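Local coordinates for solute-binding protein (Thermoactinomyces vulgaris, PDB 2ZYN) that probably binds cyclodextrins and related maltose-type sugars outside the cell membrane so that a transporter can take them up, at residues Val23-Asp28 against Leu77-His82; Val31-Thr36 against Val51-Val56; Tyr122-Ala127 against Leu299-Thr304. One frame throughout, in Å; residues are numbered along the deposited sequence.

Interaction 1: residues Val23-Asp28 against Leu77-His82; sequences VWENAD and LVTWPH. With GLC (alpha-D-glucopyranose), chain B; GLC (alpha-D-glucopyranose), chain C.
Val23 and Leu77 sit level on two strands that run the same way, with axes 21° apart and a CA-CA distance of 4.7 Å. Across the segments one backbone bond forms, from Trp24 N to Leu77 O (2.9 Å, 170° at the hydrogen); Leu77 also bonds Val22. Beyond it the chains splay, and Glu25 CA is 6.6 Å from Thr79 CA. Val23 CG2 lies beside Leu77 CB and Trp24 CE3 meets Val78 CG1 at 3.7 Å, each pair pointing the same way; two beta-branched valines, a leucine and a flat indole fill this buried seam. Where the chains diverge, the methyl CG2 of Thr79 touches Trp24 O and Glu25 OE1, while OG1, anti to the backbone N (chi1 -174°), bonds Gly283 O. Glu25 OE1 uses its anti lone pair to accept Asn26 N (2.8 Å), and OE2 turns to Thr36 and Lys126. Asn26 faces one sugar hydroxyl: OD1 accepts from O3 of the chain B glucose at 2.6 Å, and ND2 gives that oxygen a weak bond. Leu58 N bonds OD1 and Gln32 OE1 accepts from ND2, fixing the amide's rotation. A leucine here would probably leave O3 without its acceptor and Leu58 N without its mate. Pro81 CG is 3.3 Å from O3 of the chain C glucose. Parallel strands whose C-terminal ends carry the ligand contacts are characteristic of bacterial solute-binding proteins.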
loop_
_atom_site.group_PDB
_atom_site.type_symbol
_atom_site.label_atom_id
_atom_site.label_comp_id
_atom_site.label_asym_id
_atom_site.label_seq_id
_atom_site.Cartn_x
_atom_site.Cartn_y
_atom_site.Cartn_z
ATOM N N VAL A 23 -6.928 14.222 13.794
ATOM C CA VAL A 23 -6.604 12.979 13.102
ATOM C C VAL A 23 -6.478 13.262 11.605
ATOM O O VAL A 23 -7.362 13.887 11.022
ATOM C CB VAL A 23 -7.697 11.903 13.346
ATOM C CG1 VAL A 23 -7.494 10.693 12.453
ATOM C CG2 VAL A 23 -7.719 11.472 14.804
ATOM N N TRP A 24 -5.384 12.822 10.989
ATOM C CA TRP A 24 -5.274 12.893 9.531
ATOM C C TRP A 24 -5.618 11.551 8.906
ATOM O O TRP A 24 -4.926 10.554 9.133
ATOM C CB TRP A 24 -3.879 13.326 9.072
ATOM C CG TRP A 24 -3.521 14.747 9.377
ATOM C CD1 TRP A 24 -4.367 15.753 9.749
ATOM C CD2 TRP A 24 -2.215 15.327 9.302
ATOM N NE1 TRP A 24 -3.663 16.920 9.930
ATOM C CE2 TRP A 24 -2.341 16.687 9.659
ATOM C CE3 TRP A 24 -0.947 14.828 8.973
ATOM C CZ2 TRP A 24 -1.244 17.556 9.702
ATOM C CZ3 TRP A 24 0.143 15.690 9.013
ATOM C CH2 TRP A 24 -0.016 17.041 9.375
ATOM N N GLU A 25 -6.697 11.536 8.127
ATOM C CA GLU A 25 -7.104 10.352 7.380
ATOM C C GLU A 25 -6.925 10.603 5.889
ATOM O O GLU A 25 -6.987 11.745 5.434
ATOM C CB GLU A 25 -8.559 9.971 7.706
ATOM C CG GLU A 25 -9.114 8.745 6.960
ATOM C CD GLU A 25 -8.338 7.459 7.231
ATOM O OE1 GLU A 25 -7.265 7.257 6.624
ATOM O OE2 GLU A 25 -8.816 6.633 8.037
ATOM N N ASN A 26 -6.685 9.527 5.143
ATOM C CA ASN A 26 -6.516 9.582 3.694
ATOM C C ASN A 26 -7.615 10.397 3.013
ATOM O O ASN A 26 -8.805 10.173 3.251
ATOM C CB ASN A 26 -6.470 8.161 3.120
ATOM C CG ASN A 26 -6.162 8.128 1.630
ATOM O OD1 ASN A 26 -5.542 9.041 1.083
ATOM N ND2 ASN A 26 -6.578 7.049 0.968
ATOM N N ALA A 27 -7.195 11.344 2.174
ATOM C CA ALA A 27 -8.111 12.224 1.457
ATOM C C ALA A 27 -8.692 11.531 0.229
ATOM O O ALA A 27 -8.416 11.924 -0.915
ATOM C CB ALA A 27 -7.405 13.526 1.071
ATOM N N ASP A 28 -9.490 10.495 0.476
ATOM C CA ASP A 28 -10.165 9.764 -0.597
ATOM C C ASP A 28 -11.525 10.370 -0.959
ATOM O O ASP A 28 -12.248 9.811 -1.790
ATOM C CB ASP A 28 -10.268 8.257 -0.272
ATOM C CG ASP A 28 -11.316 7.932 0.794
ATOM O OD1 ASP A 28 -11.667 8.800 1.622
ATOM O OD2 ASP A 28 -11.787 6.773 0.809
ATOM N N LEU A 77 -2.926 11.865 15.552
ATOM C CA LEU A 77 -2.901 10.579 14.858
ATOM C C LEU A 77 -2.763 10.773 13.355
ATOM O O LEU A 77 -3.452 11.608 12.755
ATOM C CB LEU A 77 -4.164 9.765 15.158
ATOM C CG LEU A 77 -4.173 8.711 16.273
ATOM C CD1 LEU A 77 -3.314 9.081 17.470
ATOM C CD2 LEU A 77 -5.598 8.411 16.698
ATOM N N VAL A 78 -1.866 9.988 12.764
ATOM C CA VAL A 78 -1.575 10.027 11.331
ATOM C C VAL A 78 -1.578 8.598 10.782
ATOM O O VAL A 78 -1.583 7.638 11.551
ATOM C CB VAL A 78 -0.203 10.700 11.047
ATOM C CG1 VAL A 78 -0.231 12.179 11.444
ATOM C CG2 VAL A 78 0.934 9.964 11.779
ATOM N N THR A 79 -1.585 8.459 9.460
ATOM C CA THR A 79 -1.581 7.137 8.830
ATOM C C THR A 79 -0.821 7.104 7.503
ATOM O O THR A 79 -0.918 8.027 6.696
ATOM C CB THR A 79 -3.031 6.593 8.642
ATOM O OG1 THR A 79 -2.985 5.247 8.149
ATOM C CG2 THR A 79 -3.849 7.486 7.689
ATOM N N TRP A 80 -0.059 6.031 7.310
ATOM C CA TRP A 80 0.586 5.713 6.031
ATOM C C TRP A 80 1.056 4.260 6.019
ATOM O O TRP A 80 1.216 3.660 7.090
ATOM C CB TRP A 80 1.738 6.677 5.694
ATOM C CG TRP A 80 2.799 6.831 6.740
ATOM C CD1 TRP A 80 3.803 5.951 7.032
ATOM C CD2 TRP A 80 2.983 7.955 7.606
ATOM N NE1 TRP A 80 4.595 6.456 8.037
ATOM C CE2 TRP A 80 4.114 7.683 8.408
ATOM C CE3 TRP A 80 2.299 9.164 7.786
ATOM C CZ2 TRP A 80 4.576 8.576 9.383
ATOM C CZ3 TRP A 80 2.758 10.054 8.757
ATOM C CH2 TRP A 80 3.892 9.755 9.538
ATOM N N PRO A 81 1.262 3.681 4.817
ATOM C CA PRO A 81 1.762 2.303 4.753
ATOM C C PRO A 81 3.108 2.134 5.468
ATOM O O PRO A 81 3.924 3.051 5.482
ATOM C CB PRO A 81 1.907 2.042 3.252
ATOM C CG PRO A 81 0.999 3.026 2.597
ATOM C CD PRO A 81 1.037 4.242 3.469
ATOM N N HIS A 82 3.318 0.954 6.041
ATOM C CA HIS A 82 4.410 0.703 6.978
ATOM C C HIS A 82 5.825 0.786 6.399
ATOM O O HIS A 82 6.789 0.805 7.163
ATOM C CB HIS A 82 4.232 -0.683 7.588
ATOM C CG HIS A 82 4.507 -1.786 6.621
ATOM N ND1 HIS A 82 5.722 -2.436 6.558
ATOM C CD2 HIS A 82 3.743 -2.324 5.643
ATOM C CE1 HIS A 82 5.684 -3.342 5.598
ATOM N NE2 HIS A 82 4.492 -3.295 5.029
HETATM C C1 GLC B . -4.686 9.919 -4.647
HETATM C C2 GLC B . -5.380 9.877 -3.302
HETATM C C3 GLC B . -5.234 8.502 -2.623
HETATM C C4 GLC B . -5.659 7.308 -3.518
HETATM C C5 GLC B . -5.134 7.482 -5.020
HETATM C C6 GLC B . -5.946 6.696 -6.059
HETATM O O2 GLC B . -4.935 10.907 -2.401
HETATM O O3 GLC B . -5.985 8.491 -1.407
HETATM O O4 GLC B . -5.042 6.168 -2.931
HETATM O O5 GLC B . -5.100 8.873 -5.521
HETATM O O6 GLC B . -7.313 7.056 -5.945
HETATM C C1 GLC C . -1.598 1.640 -2.568
HETATM C C2 GLC C . -0.965 1.187 -1.233
HETATM C C3 GLC C . 0.434 1.870 -0.949
HETATM C C4 GLC C . 1.322 2.022 -2.204
HETATM C C5 GLC C . 0.534 2.645 -3.379
HETATM C C6 GLC C . 1.381 2.767 -4.655
HETATM O O2 GLC C . -1.847 1.441 -0.125
HETATM O O3 GLC C . 1.185 1.086 -0.037
HETATM O O4 GLC C . 2.444 2.851 -1.907
HETATM O O5 GLC C . -0.646 1.874 -3.675
HETATM O O6 GLC C . 0.784 3.721 -5.496
#

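Interaction 2: residues Val31-Thr36 against Val51-Val56; sequences VQLNNT and VEVVPV
Val53 fits its two methyls against Thr36, in the buried half of a contact between a helix and a strand that run in opposite directions, 175° apart. CG1 of Val53 lies 3.9 Å from Thr36 CG2, and Val53 CG2 rests 3.8 Å from Thr36 O; the two side chains meet at about a right angle. Threonine suits the spot because it has two different faces. Its methyl is anti to the backbone N (chi1 -59° for OG1) and reaches the valine, which leaves OG1 for Glu25. Helix 31-47 is the connection between strands 20-25 and 50-55 in a beta-alpha-beta unit, so it packs back over the two parallel strands it links, its axis here 9.0 Å from that of strand 51-55. One turn earlier in the helix, Leu33 spans both regions. Its CD1 sits between Val53 CG1, at 4.0 Å, and Pro55 CB, whereas CD2 lies on the proline alone, 3.8 Å from Pro55 CB. There the leucine and the proline ring cross obliquely, with no polar bond between them. Pro55 is exposed and Leu33 partly so, which leaves this edge open to solvent.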
loop_
_atom_site.group_PDB
_atom_site.type_symbol
_atom_site.label_atom_id
_atom_site.label_comp_id
_atom_site.label_asym_id
_atom_site.label_seq_id
_atom_site.Cartn_x
_atom_site.Cartn_y
_atom_site.Cartn_z
ATOM N N VAL A 31 -15.055 6.853 1.292
ATOM C CA VAL A 31 -15.363 5.842 2.305
ATOM C C VAL A 31 -14.404 5.771 3.488
ATOM O O VAL A 31 -14.840 5.552 4.623
ATOM C CB VAL A 31 -15.533 4.438 1.678
ATOM C CG1 VAL A 31 -16.789 4.399 0.823
ATOM C CG2 VAL A 31 -14.309 4.044 0.858
ATOM N N GLN A 32 -13.112 5.963 3.221
ATOM C CA GLN A 32 -12.092 5.929 4.270
ATOM C C GLN A 32 -12.194 7.149 5.172
ATOM O O GLN A 32 -12.128 7.033 6.400
ATOM C CB GLN A 32 -10.693 5.835 3.670
ATOM C CG GLN A 32 -10.402 4.520 2.970
ATOM C CD GLN A 32 -9.006 4.463 2.385
ATOM O OE1 GLN A 32 -8.111 5.200 2.803
ATOM N NE2 GLN A 32 -8.811 3.580 1.412
ATOM N N LEU A 33 -12.373 8.314 4.557
ATOM C CA LEU A 33 -12.538 9.553 5.302
ATOM C C LEU A 33 -13.804 9.504 6.152
ATOM O O LEU A 33 -13.765 9.820 7.341
ATOM C CB LEU A 33 -12.568 10.760 4.359
ATOM C CG LEU A 33 -12.697 12.153 4.985
ATOM C CD1 LEU A 33 -11.527 12.481 5.909
ATOM C CD2 LEU A 33 -12.818 13.200 3.892
ATOM N N ASN A 34 -14.916 9.091 5.547
ATOM C CA ASN A 34 -16.190 9.061 6.259
ATOM C C ASN A 34 -16.190 8.094 7.438
ATOM O O ASN A 34 -16.691 8.432 8.512
ATOM C CB ASN A 34 -17.352 8.746 5.318
ATOM C CG ASN A 34 -18.704 8.878 6.005
ATOM O OD1 ASN A 34 -19.148 9.980 6.328
ATOM N ND2 ASN A 34 -19.357 7.752 6.240
ATOM N N ASN A 35 -15.628 6.902 7.239
ATOM C CA ASN A 35 -15.621 5.894 8.295
ATOM C C ASN A 35 -14.868 6.355 9.538
ATOM O O ASN A 35 -15.280 6.079 10.661
ATOM C CB ASN A 35 -15.054 4.564 7.801
ATOM C CG ASN A 35 -15.217 3.461 8.819
ATOM O OD1 ASN A 35 -14.310 3.197 9.603
ATOM N ND2 ASN A 35 -16.388 2.834 8.836
ATOM N N THR A 36 -13.764 7.060 9.327
ATOM C CA THR A 36 -12.993 7.609 10.441
ATOM C C THR A 36 -13.729 8.788 11.087
ATOM O O THR A 36 -13.740 8.916 12.314
ATOM C CB THR A 36 -11.556 7.958 10.002
ATOM O OG1 THR A 36 -10.927 6.769 9.506
ATOM C CG2 THR A 36 -10.735 8.497 11.169
ATOM N N VAL A 51 -12.946 15.615 18.419
ATOM C CA VAL A 51 -11.999 15.049 17.463
ATOM C C VAL A 51 -12.286 15.570 16.060
ATOM O O VAL A 51 -13.405 15.443 15.553
ATOM C CB VAL A 51 -12.016 13.498 17.451
ATOM C CG1 VAL A 51 -10.881 12.965 16.586
ATOM C CG2 VAL A 51 -11.904 12.937 18.866
ATOM N N GLU A 52 -11.263 16.156 15.445
ATOM C CA GLU A 52 -11.362 16.659 14.082
ATOM C C GLU A 52 -10.605 15.748 13.119
ATOM O O GLU A 52 -9.385 15.600 13.215
ATOM C CB GLU A 52 -10.830 18.090 14.001
ATOM C CG GLU A 52 -10.915 18.723 12.617
ATOM C CD GLU A 52 -10.187 20.053 12.523
ATOM O OE1 GLU A 52 -9.106 20.205 13.129
ATOM O OE2 GLU A 52 -10.694 20.950 11.821
ATOM N N VAL A 53 -11.344 15.140 12.194
ATOM C CA VAL A 53 -10.753 14.275 11.175
ATOM C C VAL A 53 -10.547 15.066 9.886
ATOM O O VAL A 53 -11.510 15.464 9.226
ATOM C CB VAL A 53 -11.609 13.018 10.906
ATOM C CG1 VAL A 53 -10.936 12.117 9.865
ATOM C CG2 VAL A 53 -11.841 12.248 12.198
ATOM N N VAL A 54 -9.280 15.283 9.545
ATOM C CA VAL A 54 -8.892 16.108 8.403
ATOM C C VAL A 54 -8.328 15.239 7.273
ATOM O O VAL A 54 -7.439 14.420 7.509
ATOM C CB VAL A 54 -7.845 17.172 8.829
ATOM C CG1 VAL A 54 -7.376 18.009 7.638
ATOM C CG2 VAL A 54 -8.401 18.064 9.937
ATOM N N PRO A 55 -8.851 15.408 6.041
ATOM C CA PRO A 55 -8.328 14.650 4.911
ATOM C C PRO A 55 -6.969 15.164 4.432
ATOM O O PRO A 55 -6.828 16.342 4.082
ATOM C CB PRO A 55 -9.401 14.834 3.832
ATOM C CG PRO A 55 -10.027 16.128 4.142
ATOM C CD PRO A 55 -9.964 16.289 5.643
ATOM N N VAL A 56 -5.982 14.275 4.469
ATOM C CA VAL A 56 -4.656 14.509 3.905
ATOM C C VAL A 56 -4.254 13.241 3.158
ATOM O O VAL A 56 -4.280 12.147 3.730
ATOM C CB VAL A 56 -3.589 14.800 4.998
ATOM C CG1 VAL A 56 -2.236 15.111 4.362
ATOM C CG2 VAL A 56 -4.022 15.946 5.912
#

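Interaction 3: residues Tyr122-Ala127 against Leu299-Thr304; sequences YGLPKA and LMQFLT
Helix 293-303 packs here on strand 120-129, helix over sheet as in an alpha/beta layer, and the segment axes run nearly alike, 8° apart and separated by 8.9 Å. Leu124 meets the last turn of the helix just before a classic beta bulge, in which Lys126 and Ala127 together face Lys282 on the neighbouring strand. The leucine side chain points toward the helix and is met by three residues. Met300, its chain extended through chi1 and chi2 (-175° and -171°), lays SD against the strand, 3.7 Å from Leu124 N and 4.1 Å from Leu124 CB; the sulfur also lies 4.3 Å from Gly123 CA. At the leucine tip, CD2 lies 3.9 Å from Gln301 CG, so the glutamine contributes only its aliphatic stem. Thr304 crosses Leu124 at about a right angle, with OG1 3.5 Å from CD2. This hydroxyl is no partner for the leucine; it donates back to Met300 O (2.9 Å), with the donor tilted from the carbonyl plane. Threonine therefore suits the helix end: one branch satisfies a carbonyl of its own last turn, and the other, the methyl CG2, covers the strand, 3.7 Å from Pro125 O. That carbonyl oxygen is buried and has no hydrogen-bonding partner in the model. Lys126 only brushes Thr304 with its aliphatic part; its NZ goes to Glu25, and it makes a cation-pi contact with Trp284. Met300, Leu303 and Thr304 rest on Trp284 of strand 278-286, Leu124 and Pro125 reach Met112 of helix 109-114, and Leu303, together with Phe302, also touches Trp39 of helix 31-47.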
loop_
_atom_site.group_PDB
_atom_site.type_symbol
_atom_site.label_atom_id
_atom_site.label_comp_id
_atom_site.label_asym_id
_atom_site.label_seq_id
_atom_site.Cartn_x
_atom_site.Cartn_y
_atom_site.Cartn_z
ATOM N N TYR A 122 4.796 1.043 17.070
ATOM C CA TYR A 122 4.498 2.420 16.686
ATOM C C TYR A 122 3.060 2.674 16.245
ATOM O O TYR A 122 2.675 3.819 16.004
ATOM C CB TYR A 122 5.495 2.902 15.633
ATOM C CG TYR A 122 6.832 3.232 16.244
ATOM C CD1 TYR A 122 7.835 2.269 16.344
ATOM C CD2 TYR A 122 7.080 4.501 16.762
ATOM C CE1 TYR A 122 9.059 2.566 16.929
ATOM C CE2 TYR A 122 8.300 4.810 17.341
ATOM C CZ TYR A 122 9.283 3.839 17.424
ATOM O OH TYR A 122 10.492 4.143 18.009
ATOM N N GLY A 123 2.262 1.615 16.162
ATOM C CA GLY A 123 0.869 1.778 15.775
ATOM C C GLY A 123 -0.019 0.570 15.962
ATOM O O GLY A 123 0.454 -0.522 16.278
ATOM N N LEU A 124 -1.314 0.795 15.758
ATOM C CA LEU A 124 -2.317 -0.263 15.692
ATOM C C LEU A 124 -2.837 -0.321 14.254
ATOM O O LEU A 124 -3.127 0.720 13.661
ATOM C CB LEU A 124 -3.454 0.003 16.684
ATOM C CG LEU A 124 -3.487 -0.696 18.060
ATOM C CD1 LEU A 124 -2.142 -1.253 18.517
ATOM C CD2 LEU A 124 -4.110 0.195 19.132
ATOM N N PRO A 125 -2.925 -1.533 13.680
ATOM C CA PRO A 125 -3.250 -1.692 12.260
ATOM C C PRO A 125 -4.730 -1.476 11.925
ATOM O O PRO A 125 -5.610 -1.795 12.734
ATOM C CB PRO A 125 -2.827 -3.132 11.970
ATOM C CG PRO A 125 -2.976 -3.831 13.268
ATOM C CD PRO A 125 -2.706 -2.833 14.346
ATOM N N LYS A 126 -4.973 -0.924 10.735
ATOM C CA LYS A 126 -6.314 -0.677 10.203
ATOM C C LYS A 126 -6.597 -1.597 9.023
ATOM O O LYS A 126 -7.739 -2.022 8.814
ATOM C CB LYS A 126 -6.429 0.766 9.708
ATOM C CG LYS A 126 -6.097 1.832 10.743
ATOM C CD LYS A 126 -5.680 3.129 10.071
ATOM C CE LYS A 126 -6.822 3.768 9.303
ATOM N NZ LYS A 126 -6.376 5.057 8.714
ATOM N N ALA A 127 -5.555 -1.874 8.242
ATOM C CA ALA A 127 -5.677 -2.606 6.984
ATOM C C ALA A 127 -4.406 -3.369 6.627
ATOM O O ALA A 127 -3.294 -2.886 6.843
ATOM C CB ALA A 127 -6.031 -1.647 5.852
ATOM N N LEU A 299 -7.878 7.194 21.805
ATOM C CA LEU A 299 -8.574 7.332 20.525
ATOM C C LEU A 299 -8.117 6.276 19.512
ATOM O O LEU A 299 -8.949 5.680 18.823
ATOM C CB LEU A 299 -8.393 8.747 19.965
ATOM C CG LEU A 299 -8.931 9.088 18.571
ATOM C CD1 LEU A 299 -10.431 8.844 18.461
ATOM C CD2 LEU A 299 -8.596 10.533 18.236
ATOM N N MET A 300 -6.804 6.042 19.436
ATOM C CA MET A 300 -6.248 5.031 18.531
ATOM C C MET A 300 -6.821 3.637 18.808
ATOM O O MET A 300 -7.187 2.922 17.878
ATOM C CB MET A 300 -4.723 4.993 18.607
ATOM C CG MET A 300 -4.096 4.038 17.591
ATOM S SD MET A 300 -2.333 3.753 17.808
ATOM C CE MET A 300 -1.657 5.363 17.410
ATOM N N GLN A 301 -6.904 3.271 20.088
ATOM C CA GLN A 301 -7.487 1.989 20.493
ATOM C C GLN A 301 -8.967 1.905 20.124
ATOM O O GLN A 301 -9.441 0.860 19.677
ATOM C CB GLN A 301 -7.309 1.755 21.996
ATOM C CG GLN A 301 -5.905 1.336 22.398
ATOM C CD GLN A 301 -5.689 1.404 23.897
ATOM O OE1 GLN A 301 -5.358 2.455 24.446
ATOM N NE2 GLN A 301 -5.877 0.280 24.566
ATOM N N PHE A 302 -9.679 3.017 20.301
ATOM C CA PHE A 302 -11.101 3.104 19.970
ATOM C C PHE A 302 -11.329 2.945 18.469
ATOM O O PHE A 302 -12.265 2.260 18.051
ATOM C CB PHE A 302 -11.689 4.436 20.453
ATOM C CG PHE A 302 -13.187 4.526 20.323
ATOM C CD1 PHE A 302 -14.015 4.052 21.333
ATOM C CD2 PHE A 302 -13.770 5.094 19.193
ATOM C CE1 PHE A 302 -15.404 4.134 21.222
ATOM C CE2 PHE A 302 -15.154 5.181 19.072
ATOM C CZ PHE A 302 -15.975 4.701 20.090
ATOM N N LEU A 303 -10.468 3.572 17.669
ATOM C CA LEU A 303 -10.596 3.528 16.209
ATOM C C LEU A 303 -10.219 2.173 15.598
ATOM O O LEU A 303 -10.543 1.908 14.434
ATOM C CB LEU A 303 -9.767 4.647 15.557
ATOM C CG LEU A 303 -10.212 6.102 15.759
ATOM C CD1 LEU A 303 -9.122 7.046 15.304
ATOM C CD2 LEU A 303 -11.517 6.406 15.027
ATOM N N THR A 304 -9.548 1.323 16.382
ATOM C CA THR A 304 -9.097 0.006 15.904
ATOM C C THR A 304 -9.685 -1.147 16.713
ATOM O O THR A 304 -9.148 -2.263 16.705
ATOM C CB THR A 304 -7.558 -0.118 15.894
ATOM O OG1 THR A 304 -7.053 0.113 17.214
ATOM C CG2 THR A 304 -6.944 0.887 14.931
#

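All three contacts lie on the same side of the chain's centre. Centres of interactions 1 and 2 are about 9 Å apart, those of 1 and 3 about 11 Å, and those of 2 and 3 about 14 Å. Along the chain, interaction 2 is nested in the loop closed by interaction 1, and interaction 3 follows later. Interaction 1 reaches strand 20-25 and interaction 2 strand 50-55, neighbours in one parallel sheet, while 1 and 3 share the mixed sheet that includes strands 77-81 and 120-129. Glu25 links all three through Thr36 and Lys126. The early beta-alpha-beta unit is thus joined to strand 120-129 and to helix 293-303, much later in the chain, behind the sugar site.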